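Local coordinates for HD domain protein (PDB 4LRL) that probably hydrolyses deoxyribonucleoside triphosphates such as dGTP as a metal-binding HD-domain enzyme, activated or inhibited by nucleotides at allosteric sites, at residues 73-78 / 345-350; 282-287 / 382-387; 78-83 / 219-224. One frame throughout, in Å; residues are numbered along the deposited sequence.

Contact 1: residues 73-78 / 345-350; sequences LGTSSF and KRFLMR. With DGT (2'-deoxyguanosine-5'-triphosphate), chain R.
Phe78 meets Phe347 in a T-shaped stack: its CE1–CZ edge points at one face of the Phe347 ring, with centroids 5.4 Å apart and planes at 74°. The closest carbons are Phe78 CE1 and Phe347 CZ, 4.0 Å apart, while the methyl of Thr75 comes to the edge of the Phe347 ring. On its other flank Phe78 is passed by the Arg350 chain, with CD2 3.8 Å from Arg350 CG.

The polar part is a side-on grip on one atom. Arg350 NE (2.8 Å) and NH1 (2.9 Å) both donate to Phe78 O, lying in front of the same face of its carbonyl plane. The outward reach comes from CG set anti to the backbone N (chi1 -168°) and a chain extended to NE.

NH1 is shared with the nucleotide, and NH2 turns to it as well. Arg350 NH2 donates to dGTP O1A (2.7 Å, 167° at the hydrogen). Arg350 NH1 donates to dGTP O5' (2.9 Å). The guanine lies over one guanidinium face, N3 being 3.2 Å above the plane and offset toward the rim. Val271 of the same chain and, from the second subunit, Gln65 pack on this side chain.

Thus a backbone carbonyl fixes the rotation of a cation that probably offsets phosphate charge.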
loop_
_atom_site.group_PDB
_atom_site.type_symbol
_atom_site.label_atom_id
_atom_site.label_comp_id
_atom_site.label_asym_id
_atom_site.label_seq_id
_atom_site.Cartn_x
_atom_site.Cartn_y
_atom_site.Cartn_z
ATOM N N LEU C 73 -17.135 -14.980 2.395
ATOM C CA LEU C 73 -16.177 -16.082 2.269
ATOM C C LEU C 73 -16.444 -17.269 3.184
ATOM O O LEU C 73 -15.647 -18.229 3.248
ATOM C CB LEU C 73 -14.746 -15.580 2.404
ATOM C CG LEU C 73 -14.139 -14.965 1.147
ATOM C CD1 LEU C 73 -12.693 -14.603 1.446
ATOM C CD2 LEU C 73 -14.249 -15.908 -0.054
ATOM N N GLY C 74 -17.585 -17.208 3.860
ATOM C CA GLY C 74 -18.053 -18.304 4.699
ATOM C C GLY C 74 -17.097 -18.583 5.834
ATOM O O GLY C 74 -17.039 -17.833 6.810
ATOM N N THR C 75 -16.326 -19.646 5.672
ATOM C CA THR C 75 -15.472 -20.160 6.719
ATOM C C THR C 75 -14.073 -19.588 6.659
ATOM O O THR C 75 -13.282 -19.804 7.574
ATOM C CB THR C 75 -15.366 -21.694 6.640
ATOM O OG1 THR C 75 -14.994 -22.072 5.312
ATOM C CG2 THR C 75 -16.706 -22.359 7.019
ATOM N N SER C 76 -13.761 -18.860 5.594
ATOM C CA SER C 76 -12.441 -18.259 5.445
ATOM C C SER C 76 -12.014 -17.357 6.603
ATOM O O SER C 76 -10.827 -17.246 6.886
ATOM C CB SER C 76 -12.331 -17.495 4.138
ATOM O OG SER C 76 -11.885 -18.367 3.112
ATOM N N SER C 77 -12.975 -16.733 7.273
ATOM C CA SER C 77 -12.662 -15.840 8.381
ATOM C C SER C 77 -11.979 -16.574 9.542
ATOM O O SER C 77 -11.349 -15.956 10.393
ATOM C CB SER C 77 -13.920 -15.109 8.853
ATOM O OG SER C 77 -14.803 -15.985 9.543
ATOM N N PHE C 78 -12.091 -17.897 9.570
ATOM C CA PHE C 78 -11.432 -18.670 10.622
ATOM C C PHE C 78 -9.912 -18.766 10.411
ATOM O O PHE C 78 -9.140 -18.912 11.376
ATOM C CB PHE C 78 -12.059 -20.055 10.738
ATOM C CG PHE C 78 -13.450 -20.045 11.306
ATOM C CD1 PHE C 78 -14.538 -20.371 10.511
ATOM C CD2 PHE C 78 -13.670 -19.715 12.648
ATOM C CE1 PHE C 78 -15.848 -20.370 11.030
ATOM C CE2 PHE C 78 -14.974 -19.707 13.182
ATOM C CZ PHE C 78 -16.065 -20.044 12.364
ATOM N N LYS C 345 -20.212 -27.090 19.224
ATOM C CA LYS C 345 -19.123 -26.487 19.995
ATOM C C LYS C 345 -17.882 -26.283 19.109
ATOM O O LYS C 345 -17.254 -25.216 19.146
ATOM C CB LYS C 345 -18.790 -27.309 21.252
ATOM C CG LYS C 345 -17.854 -26.585 22.210
ATOM C CD LYS C 345 -17.939 -27.118 23.646
ATOM C CE LYS C 345 -17.417 -26.063 24.651
ATOM N NZ LYS C 345 -17.547 -26.447 26.106
ATOM N N ARG C 346 -17.560 -27.286 18.292
ATOM C CA ARG C 346 -16.377 -27.208 17.422
ATOM C C ARG C 346 -16.452 -26.071 16.414
ATOM O O ARG C 346 -15.430 -25.461 16.106
ATOM C CB ARG C 346 -16.078 -28.551 16.743
ATOM C CG ARG C 346 -15.662 -29.618 17.752
ATOM C CD ARG C 346 -15.582 -31.025 17.160
ATOM N NE ARG C 346 -14.191 -31.449 17.053
ATOM C CZ ARG C 346 -13.601 -32.324 17.855
ATOM N NH1 ARG C 346 -14.277 -32.912 18.831
ATOM N NH2 ARG C 346 -12.329 -32.630 17.665
ATOM N N PHE C 347 -17.661 -25.777 15.936
ATOM C CA PHE C 347 -17.879 -24.663 15.014
ATOM C C PHE C 347 -17.906 -23.296 15.684
ATOM O O PHE C 347 -17.360 -22.331 15.150
ATOM C CB PHE C 347 -19.160 -24.839 14.191
ATOM C CG PHE C 347 -19.269 -23.863 13.050
ATOM C CD1 PHE C 347 -18.625 -24.114 11.843
ATOM C CD2 PHE C 347 -19.998 -22.678 13.190
ATOM C CE1 PHE C 347 -18.716 -23.203 10.786
ATOM C CE2 PHE C 347 -20.097 -21.758 12.137
ATOM C CZ PHE C 347 -19.457 -22.016 10.940
ATOM N N LEU C 348 -18.552 -23.196 16.838
ATOM C CA LEU C 348 -18.578 -21.924 17.557
ATOM C C LEU C 348 -17.227 -21.565 18.163
ATOM O O LEU C 348 -16.855 -20.395 18.188
ATOM C CB LEU C 348 -19.664 -21.925 18.633
ATOM C CG LEU C 348 -21.108 -21.975 18.120
ATOM C CD1 LEU C 348 -22.040 -22.385 19.262
ATOM C CD2 LEU C 348 -21.554 -20.651 17.463
ATOM N N MET C 349 -16.502 -22.579 18.632
ATOM C CA MET C 349 -15.245 -22.393 19.381
ATOM C C MET C 349 -13.962 -22.543 18.527
ATOM O O MET C 349 -12.847 -22.419 19.052
ATOM C CB MET C 349 -15.189 -23.357 20.591
ATOM C CG MET C 349 -16.353 -23.255 21.599
ATOM S SD MET C 349 -16.980 -21.581 21.788
ATOM C CE MET C 349 -18.328 -21.799 22.958
ATOM N N ARG C 350 -14.140 -22.806 17.224
ATOM C CA ARG C 350 -13.048 -22.988 16.255
ATOM C C ARG C 350 -12.153 -24.183 16.583
ATOM O O ARG C 350 -11.042 -24.025 17.092
ATOM C CB ARG C 350 -12.226 -21.696 16.060
ATOM C CG ARG C 350 -11.267 -21.734 14.862
ATOM C CD ARG C 350 -10.310 -20.551 14.846
ATOM N NE ARG C 350 -9.411 -20.532 13.684
ATOM C CZ ARG C 350 -8.342 -21.320 13.516
ATOM N NH1 ARG C 350 -7.604 -21.202 12.423
ATOM N NH2 ARG C 350 -8.016 -22.245 14.413
HETATM P PG DGT R . -1.129 -25.788 14.637
HETATM O O1G DGT R . 0.009 -25.220 13.806
HETATM O O2G DGT R . -0.917 -27.238 15.050
HETATM O O3G DGT R . -1.600 -24.872 15.756
HETATM O O3B DGT R . -2.430 -25.882 13.681
HETATM P PB DGT R . -2.535 -25.140 12.268
HETATM O O1B DGT R . -2.437 -26.172 11.176
HETATM O O2B DGT R . -1.628 -23.935 12.252
HETATM O O3A DGT R . -4.050 -24.617 12.296
HETATM P PA DGT R . -4.608 -23.390 13.165
HETATM O O1A DGT R . -5.961 -23.814 13.663
HETATM O O2A DGT R . -3.622 -22.841 14.144
HETATM O "O5'" DGT R . -4.882 -22.265 12.041
HETATM C "C5'" DGT R . -3.937 -21.909 11.038
HETATM C "C4'" DGT R . -3.831 -20.389 10.929
HETATM O "O4'" DGT R . -5.104 -19.724 10.996
HETATM C "C3'" DGT R . -3.057 -19.816 12.107
HETATM O "O3'" DGT R . -1.638 -20.020 11.984
HETATM C "C2'" DGT R . -3.504 -18.359 12.124
HETATM C "C1'" DGT R . -4.897 -18.392 11.491
HETATM N N9 DGT R . -5.960 -18.023 12.457
HETATM C C8 DGT R . -6.891 -17.068 12.256
HETATM N N7 DGT R . -7.741 -16.958 13.313
HETATM C C5 DGT R . -7.349 -17.870 14.221
HETATM C C6 DGT R . -7.786 -18.295 15.581
HETATM O O6 DGT R . -8.761 -17.789 16.169
HETATM N N1 DGT R . -7.117 -19.269 16.183
HETATM C C2 DGT R . -6.056 -19.869 15.631
HETATM N N2 DGT R . -5.455 -20.841 16.344
HETATM N N3 DGT R . -5.589 -19.550 14.393
HETATM C C4 DGT R . -6.181 -18.567 13.654
#

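Contact 2: residues 282-287 / 382-387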
loop_
_atom_site.group_PDB
_atom_site.type_symbol
_atom_site.label_atom_id
_atom_site.label_comp_id
_atom_site.label_asym_id
_atom_site.label_seq_id
_atom_site.Cartn_x
_atom_site.Cartn_y
_atom_site.Cartn_z
ATOM N N LEU C 282 -22.339 -31.000 11.010
ATOM C CA LEU C 282 -23.227 -30.404 12.001
ATOM C C LEU C 282 -24.643 -30.226 11.463
ATOM O O LEU C 282 -25.609 -30.600 12.114
ATOM C CB LEU C 282 -22.666 -29.053 12.450
ATOM C CG LEU C 282 -23.512 -28.124 13.322
ATOM C CD1 LEU C 282 -23.848 -28.792 14.633
ATOM C CD2 LEU C 282 -22.764 -26.790 13.538
ATOM N N LEU C 283 -24.762 -29.661 10.269
ATOM C CA LEU C 283 -26.069 -29.471 9.664
ATOM C C LEU C 283 -26.670 -30.818 9.290
ATOM O O LEU C 283 -27.882 -31.022 9.404
ATOM C CB LEU C 283 -25.979 -28.558 8.434
ATOM C CG LEU C 283 -25.564 -27.100 8.680
ATOM C CD1 LEU C 283 -25.272 -26.425 7.366
ATOM C CD2 LEU C 283 -26.627 -26.316 9.452
ATOM N N HIS C 284 -25.815 -31.736 8.849
ATOM C CA HIS C 284 -26.280 -33.056 8.468
ATOM C C HIS C 284 -26.868 -33.800 9.670
ATOM O O HIS C 284 -27.926 -34.423 9.559
ATOM C CB HIS C 284 -25.163 -33.868 7.818
ATOM C CG HIS C 284 -25.638 -35.153 7.216
ATOM N ND1 HIS C 284 -24.964 -36.347 7.374
ATOM C CD2 HIS C 284 -26.745 -35.438 6.486
ATOM C CE1 HIS C 284 -25.622 -37.306 6.747
ATOM N NE2 HIS C 284 -26.706 -36.781 6.202
ATOM N N ARG C 285 -26.181 -33.708 10.809
ATOM C CA ARG C 285 -26.612 -34.350 12.047
ATOM C C ARG C 285 -27.943 -33.802 12.515
ATOM O O ARG C 285 -28.803 -34.557 12.946
ATOM C CB ARG C 285 -25.559 -34.177 13.153
ATOM C CG ARG C 285 -25.830 -34.979 14.433
ATOM C CD ARG C 285 -25.931 -36.493 14.176
ATOM N NE ARG C 285 -26.106 -37.237 15.424
ATOM C CZ ARG C 285 -26.357 -38.546 15.498
ATOM N NH1 ARG C 285 -26.465 -39.279 14.392
ATOM N NH2 ARG C 285 -26.505 -39.130 16.680
ATOM N N ALA C 286 -28.100 -32.485 12.436
ATOM C CA ALA C 286 -29.359 -31.838 12.788
ATOM C C ALA C 286 -30.526 -32.366 11.942
ATOM O O ALA C 286 -31.594 -32.654 12.471
ATOM C CB ALA C 286 -29.235 -30.341 12.656
ATOM N N LYS C 287 -30.300 -32.496 10.635
ATOM C CA LYS C 287 -31.298 -33.032 9.718
ATOM C C LYS C 287 -31.665 -34.467 10.107
ATOM O O LYS C 287 -32.848 -34.831 10.140
ATOM C CB LYS C 287 -30.780 -32.959 8.273
ATOM C CG LYS C 287 -31.738 -33.470 7.188
ATOM C CD LYS C 287 -31.290 -33.006 5.789
ATOM C CE LYS C 287 -31.705 -33.975 4.673
ATOM N NZ LYS C 287 -33.151 -33.961 4.365
ATOM N N PRO C 382 -16.786 -41.992 12.612
ATOM C CA PRO C 382 -16.081 -41.603 11.377
ATOM C C PRO C 382 -16.958 -40.857 10.364
ATOM O O PRO C 382 -16.447 -40.070 9.558
ATOM C CB PRO C 382 -15.632 -42.946 10.783
ATOM C CG PRO C 382 -15.766 -43.949 11.899
ATOM C CD PRO C 382 -16.878 -43.457 12.756
ATOM N N LYS C 383 -18.263 -41.102 10.401
ATOM C CA LYS C 383 -19.173 -40.418 9.491
ATOM C C LYS C 383 -19.227 -38.902 9.739
ATOM O O LYS C 383 -19.522 -38.141 8.819
ATOM C CB LYS C 383 -20.572 -41.020 9.545
ATOM C CG LYS C 383 -20.653 -42.445 9.044
ATOM C CD LYS C 383 -21.960 -42.696 8.288
ATOM C CE LYS C 383 -22.212 -44.183 8.031
ATOM N NZ LYS C 383 -22.640 -44.883 9.269
ATOM N N TYR C 384 -18.922 -38.482 10.969
ATOM C CA TYR C 384 -19.012 -37.079 11.380
ATOM C C TYR C 384 -17.660 -36.481 11.704
ATOM O O TYR C 384 -17.496 -35.256 11.699
ATOM C CB TYR C 384 -19.959 -36.911 12.575
ATOM C CG TYR C 384 -21.339 -37.480 12.320
ATOM C CD1 TYR C 384 -21.644 -38.792 12.673
ATOM C CD2 TYR C 384 -22.328 -36.717 11.690
ATOM C CE1 TYR C 384 -22.895 -39.328 12.426
ATOM C CE2 TYR C 384 -23.593 -37.249 11.434
ATOM C CZ TYR C 384 -23.860 -38.556 11.809
ATOM O OH TYR C 384 -25.100 -39.097 11.585
ATOM N N TYR C 385 -16.684 -37.336 11.969
ATOM C CA TYR C 385 -15.379 -36.847 12.385
ATOM C C TYR C 385 -14.273 -37.003 11.349
ATOM O O TYR C 385 -13.125 -36.662 11.626
ATOM C CB TYR C 385 -14.997 -37.431 13.751
ATOM C CG TYR C 385 -15.834 -36.816 14.839
ATOM C CD1 TYR C 385 -16.957 -37.480 15.339
ATOM C CD2 TYR C 385 -15.540 -35.536 15.328
ATOM C CE1 TYR C 385 -17.744 -36.904 16.327
ATOM C CE2 TYR C 385 -16.325 -34.944 16.314
ATOM C CZ TYR C 385 -17.426 -35.638 16.808
ATOM O OH TYR C 385 -18.214 -35.063 17.773
ATOM N N THR C 386 -14.627 -37.508 10.163
ATOM C CA THR C 386 -13.696 -37.601 9.043
ATOM C C THR C 386 -14.381 -37.163 7.761
ATOM O O THR C 386 -15.602 -37.140 7.672
ATOM C CB THR C 386 -13.133 -39.047 8.814
ATOM O OG1 THR C 386 -14.145 -39.902 8.252
ATOM C CG2 THR C 386 -12.587 -39.656 10.091
ATOM N N ALA C 387 -13.580 -36.826 6.762
ATOM C CA ALA C 387 -14.093 -36.523 5.438
ATOM C C ALA C 387 -13.008 -36.693 4.395
ATOM O O ALA C 387 -11.822 -36.767 4.717
ATOM C CB ALA C 387 -14.655 -35.091 5.379
#
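The guanidinium of Arg285 and the ring of Tyr384 stand steeply to each other, their planes 70° apart. At the guanidinium edge sits the phenol oxygen, somewhat lifted from the plane, while the ring is met obliquely by two neighbours, Arg285 CD and the imidazole of His284. The His284 approach is loose, with ND1 4.4 Å from Tyr384 CE2.

One hydrogen bond joins the segments: Arg285 NH1 donates to Tyr384 OH over 3.1 Å, a bond bent to 139° at the hydrogen. The aliphatic part of the arginine shares the contact. Its CD lies 3.7 Å from Tyr384 CE2, and its CB is 4.0 Å from the same carbon, so the methylenes pass obliquely by the CE2 and CZ side of the ring before the guanidinium reaches the hydroxyl. A bend at chi2 (58°) folds the otherwise extended chain into this path, and the two side chains cross at about a right angle.

Neither polar end depends on the other alone. Arg285 NH2 forms a salt bridge with Asp337, and Tyr384 OH is also hydrogen-bonded to Glu288, one turn further along the arginine's helix. These acids would probably temper the arginine's charge and orient the phenol between cation and carboxylate. At the backbone, His281 ND1 is bonded to Tyr384 O, a further tie between the same helices.

Past the tyrosine, Thr386 OG1 donates to Pro382 O over 2.7 Å and closes the end of the short helix, after which the chain runs into strand 387-389. Such packing is plain helix-to-helix contact inside the HD-associated region, away from the nucleotide and metal sites: the short helix 382-385 lies against the flank of the long helix 270-291, with helix 338-348 touching both through Ile339 and Leu340.

Contact 3: residues 78-83 / 219-224. With DGT (2'-deoxyguanosine-5'-triphosphate), chain R; TTP (thymidine-5'-triphosphate), chain S.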
loop_
_atom_site.group_PDB
_atom_site.type_symbol
_atom_site.label_atom_id
_atom_site.label_comp_id
_atom_site.label_asym_id
_atom_site.label_seq_id
_atom_site.Cartn_x
_atom_site.Cartn_y
_atom_site.Cartn_z
ATOM N N PHE C 78 -12.091 -17.897 9.570
ATOM C CA PHE C 78 -11.432 -18.670 10.622
ATOM C C PHE C 78 -9.912 -18.766 10.411
ATOM O O PHE C 78 -9.140 -18.912 11.376
ATOM C CB PHE C 78 -12.059 -20.055 10.738
ATOM C CG PHE C 78 -13.450 -20.045 11.306
ATOM C CD1 PHE C 78 -14.538 -20.371 10.511
ATOM C CD2 PHE C 78 -13.670 -19.715 12.648
ATOM C CE1 PHE C 78 -15.848 -20.370 11.030
ATOM C CE2 PHE C 78 -14.974 -19.707 13.182
ATOM C CZ PHE C 78 -16.065 -20.044 12.364
ATOM N N THR C 79 -9.490 -18.656 9.152
ATOM C CA THR C 79 -8.072 -18.710 8.806
ATOM C C THR C 79 -7.501 -17.315 8.528
ATOM O O THR C 79 -6.343 -17.051 8.858
ATOM C CB THR C 79 -7.818 -19.640 7.602
ATOM O OG1 THR C 79 -8.328 -20.944 7.895
ATOM C CG2 THR C 79 -6.331 -19.752 7.307
ATOM N N PHE C 80 -8.316 -16.446 7.923
ATOM C CA PHE C 80 -7.987 -15.046 7.667
ATOM C C PHE C 80 -9.036 -14.197 8.377
ATOM O O PHE C 80 -10.127 -13.965 7.826
ATOM C CB PHE C 80 -8.022 -14.755 6.158
ATOM C CG PHE C 80 -7.048 -15.585 5.348
ATOM C CD1 PHE C 80 -5.768 -15.114 5.082
ATOM C CD2 PHE C 80 -7.420 -16.842 4.857
ATOM C CE1 PHE C 80 -4.869 -15.874 4.328
ATOM C CE2 PHE C 80 -6.527 -17.622 4.111
ATOM C CZ PHE C 80 -5.250 -17.147 3.842
ATOM N N HIS C 81 -8.730 -13.747 9.602
ATOM C CA HIS C 81 -9.757 -13.157 10.447
ATOM C C HIS C 81 -10.239 -11.769 9.997
ATOM O O HIS C 81 -11.228 -11.248 10.504
ATOM C CB HIS C 81 -9.357 -13.184 11.931
ATOM C CG HIS C 81 -8.193 -12.310 12.267
ATOM N ND1 HIS C 81 -6.923 -12.806 12.465
ATOM C CD2 HIS C 81 -8.106 -10.971 12.443
ATOM C CE1 HIS C 81 -6.103 -11.809 12.746
ATOM N NE2 HIS C 81 -6.795 -10.684 12.738
ATOM N N GLY C 82 -9.553 -11.172 9.036
ATOM C CA GLY C 82 -10.086 -9.963 8.422
ATOM C C GLY C 82 -11.255 -10.234 7.480
ATOM O O GLY C 82 -11.998 -9.319 7.173
ATOM N N ALA C 83 -11.433 -11.482 7.034
ATOM C CA ALA C 83 -12.418 -11.802 5.989
ATOM C C ALA C 83 -13.883 -11.831 6.459
ATOM O O ALA C 83 -14.594 -12.819 6.217
ATOM C CB ALA C 83 -12.052 -13.125 5.306
ATOM N N THR C 219 -8.633 -10.229 3.539
ATOM C CA THR C 219 -7.760 -11.259 4.099
ATOM C C THR C 219 -6.385 -10.691 4.452
ATOM O O THR C 219 -5.733 -11.181 5.369
ATOM C CB THR C 219 -7.582 -12.466 3.158
ATOM O OG1 THR C 219 -7.028 -12.022 1.919
ATOM C CG2 THR C 219 -8.910 -13.173 2.909
ATOM N N GLY C 220 -5.961 -9.651 3.733
ATOM C CA GLY C 220 -4.644 -9.040 3.941
ATOM C C GLY C 220 -3.529 -9.637 3.093
ATOM O O GLY C 220 -2.359 -9.380 3.344
ATOM N N THR C 221 -3.895 -10.442 2.091
ATOM C CA THR C 221 -2.944 -10.942 1.095
ATOM C C THR C 221 -2.701 -9.843 0.059
ATOM O O THR C 221 -2.930 -10.027 -1.134
ATOM C CB THR C 221 -3.427 -12.250 0.400
ATOM O OG1 THR C 221 -4.554 -11.972 -0.430
ATOM C CG2 THR C 221 -3.821 -13.308 1.409
ATOM N N GLU C 222 -2.219 -8.703 0.545
ATOM C CA GLU C 222 -2.061 -7.464 -0.232
ATOM C C GLU C 222 -1.362 -7.590 -1.585
ATOM O O GLU C 222 -1.475 -6.685 -2.425
ATOM C CB GLU C 222 -1.369 -6.378 0.613
ATOM C CG GLU C 222 -0.154 -6.850 1.420
ATOM C CD GLU C 222 0.672 -5.694 1.960
ATOM O OE1 GLU C 222 0.866 -4.703 1.213
ATOM O OE2 GLU C 222 1.128 -5.771 3.126
ATOM N N TYR C 223 -0.642 -8.693 -1.791
ATOM C CA TYR C 223 0.096 -8.907 -3.040
ATOM C C TYR C 223 -0.593 -9.910 -3.966
ATOM O O TYR C 223 -0.086 -10.209 -5.060
ATOM C CB TYR C 223 1.554 -9.297 -2.762
ATOM C CG TYR C 223 2.381 -8.171 -2.173
ATOM C CD1 TYR C 223 2.668 -8.125 -0.808
ATOM C CD2 TYR C 223 2.872 -7.145 -2.983
ATOM C CE1 TYR C 223 3.431 -7.081 -0.264
ATOM C CE2 TYR C 223 3.631 -6.097 -2.451
ATOM C CZ TYR C 223 3.908 -6.072 -1.093
ATOM O OH TYR C 223 4.662 -5.035 -0.574
ATOM N N GLY C 224 -1.756 -10.405 -3.534
ATOM C CA GLY C 224 -2.619 -11.210 -4.398
ATOM C C GLY C 224 -3.541 -10.361 -5.271
ATOM O O GLY C 224 -4.642 -10.799 -5.617
HETATM P PG DGT R . -1.129 -25.788 14.637
HETATM O O1G DGT R . 0.009 -25.220 13.806
HETATM O O2G DGT R . -0.917 -27.238 15.050
HETATM O O3G DGT R . -1.600 -24.872 15.756
HETATM O O3B DGT R . -2.430 -25.882 13.681
HETATM P PB DGT R . -2.535 -25.140 12.268
HETATM O O1B DGT R . -2.437 -26.172 11.176
HETATM O O2B DGT R . -1.628 -23.935 12.252
HETATM O O3A DGT R . -4.050 -24.617 12.296
HETATM P PA DGT R . -4.608 -23.390 13.165
HETATM O O1A DGT R . -5.961 -23.814 13.663
HETATM O O2A DGT R . -3.622 -22.841 14.144
HETATM O "O5'" DGT R . -4.882 -22.265 12.041
HETATM C "C5'" DGT R . -3.937 -21.909 11.038
HETATM C "C4'" DGT R . -3.831 -20.389 10.929
HETATM O "O4'" DGT R . -5.104 -19.724 10.996
HETATM C "C3'" DGT R . -3.057 -19.816 12.107
HETATM O "O3'" DGT R . -1.638 -20.020 11.984
HETATM C "C2'" DGT R . -3.504 -18.359 12.124
HETATM C "C1'" DGT R . -4.897 -18.392 11.491
HETATM N N9 DGT R . -5.960 -18.023 12.457
HETATM C C8 DGT R . -6.891 -17.068 12.256
HETATM N N7 DGT R . -7.741 -16.958 13.313
HETATM C C5 DGT R . -7.349 -17.870 14.221
HETATM C C6 DGT R . -7.786 -18.295 15.581
HETATM O O6 DGT R . -8.761 -17.789 16.169
HETATM N N1 DGT R . -7.117 -19.269 16.183
HETATM C C2 DGT R . -6.056 -19.869 15.631
HETATM N N2 DGT R . -5.455 -20.841 16.344
HETATM N N3 DGT R . -5.589 -19.550 14.393
HETATM C C4 DGT R . -6.181 -18.567 13.654
HETATM P PA TTP S . -0.738 -20.978 8.277
HETATM O O1A TTP S . -0.870 -21.288 9.745
HETATM O O2A TTP S . -1.633 -21.678 7.293
HETATM O O3A TTP S . 0.785 -21.185 7.765
HETATM P PB TTP S . 2.173 -20.769 8.512
HETATM O O1B TTP S . 2.058 -19.348 9.015
HETATM O O2B TTP S . 3.299 -21.037 7.538
HETATM O O3B TTP S . 2.332 -21.746 9.812
HETATM P PG TTP S . 1.636 -23.197 10.105
HETATM O O1G TTP S . 2.614 -23.845 11.070
HETATM O O2G TTP S . 1.538 -23.886 8.754
HETATM O O3G TTP S . 0.303 -22.918 10.761
HETATM O "O5'" TTP S . -0.973 -19.401 8.095
HETATM C "C5'" TTP S . -1.084 -18.499 9.198
HETATM C "C4'" TTP S . -1.655 -17.176 8.707
HETATM O "O4'" TTP S . -0.994 -16.799 7.494
HETATM C "C3'" TTP S . -3.141 -17.294 8.405
HETATM O "O3'" TTP S . -3.872 -16.192 8.932
HETATM C "C2'" TTP S . -3.243 -17.221 6.899
HETATM C "C1'" TTP S . -1.947 -16.560 6.458
HETATM N N1 TTP S . -1.516 -17.120 5.174
HETATM C C2 TTP S . -1.220 -16.257 4.070
HETATM O O2 TTP S . -1.313 -15.008 4.182
HETATM N N3 TTP S . -0.830 -16.791 2.892
HETATM C C4 TTP S . -0.724 -18.127 2.749
HETATM O O4 TTP S . -0.360 -18.586 1.641
HETATM C C5 TTP S . -1.012 -18.993 3.820
HETATM C C5M TTP S . -0.902 -20.498 3.691
HETATM C C6 TTP S . -1.415 -18.457 5.038
HETATM O O HOH W 1 -7.004 -11.749 7.823
#
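Phe80 and Thr219 join the loop lining the dTTP site to the end of helix 206-219. The benzyl group of Phe80 lies obliquely on the threonine, Phe80 CB being 3.7 Å from Thr219 CG2. That same methyl also reaches Ala83 CB at 4.0 Å, so it touches the residues at both ends of a type I turn from Phe80 to Ala83, closed by Ala83 N to Phe80 O. A chi1 of 59° presents the methyl this way and turns Thr219 OG1 back into its own helix, where it binds Asp215 O. Further along the ring, Phe80 CE1 has the methyl of Thr221 at 4.0 Å.

A water links the backbones beside this apolar patch. It accepts from Gly82 N (2.9 Å) and donates to Thr219 O (2.8 Å), satisfying a donor of the turn and a carbonyl at the helix end together.

Helix 206-219 belongs to the HD domain and carries the nickel ligand Asp207 near its start; here its far end is met. Gly220 leaves the helix with positive phi, and Thr221 then centres an inverse gamma turn leading into a second type I turn, Thr221 to Gly224.

dTTP packs on the Phe80 ring. Its C2' stands over one face of that ring, 3.3 Å from CE1, while the thymine O2 lies near the ring plane at its edge. The neighbouring carbonyl, Thr79 O, accepts from dTTP O3' at 2.6 Å, a short bond that helps to hold the sugar. Phe80 thus packs protein threonines and nucleotide sugar at once. Thr79 OG1 is hydrogen-bonded to Ser272 OG of helix 270-291. Arg41 of the second subunit packs on both Phe80 and His81 and is hydrogen-bonded to dTTP, placing the pocket at a subunit interface.

Overall arrangement
Contacts 1 and 3 share Phe78, and their centres are about 15 Å apart; along the chain contact 3 is nested in the loop closed by contact 1. Both touch the same dGTP, and contact 3 adds dTTP, so the loop 73-83 ties the paired nucleotides to two distant parts of the chain. Contact 2 lies about 15 Å from contact 1, centre to centre, and touches it where Arg346 meets Tyr385 and Phe347 meets Leu282. It is about 28 Å from contact 3, centre to centre, with nearest atoms about 10 Å apart. The nucleotide pair lies apart from the nickel site of His90, His134, Asp135 and Asp207, consistent with an allosteric role.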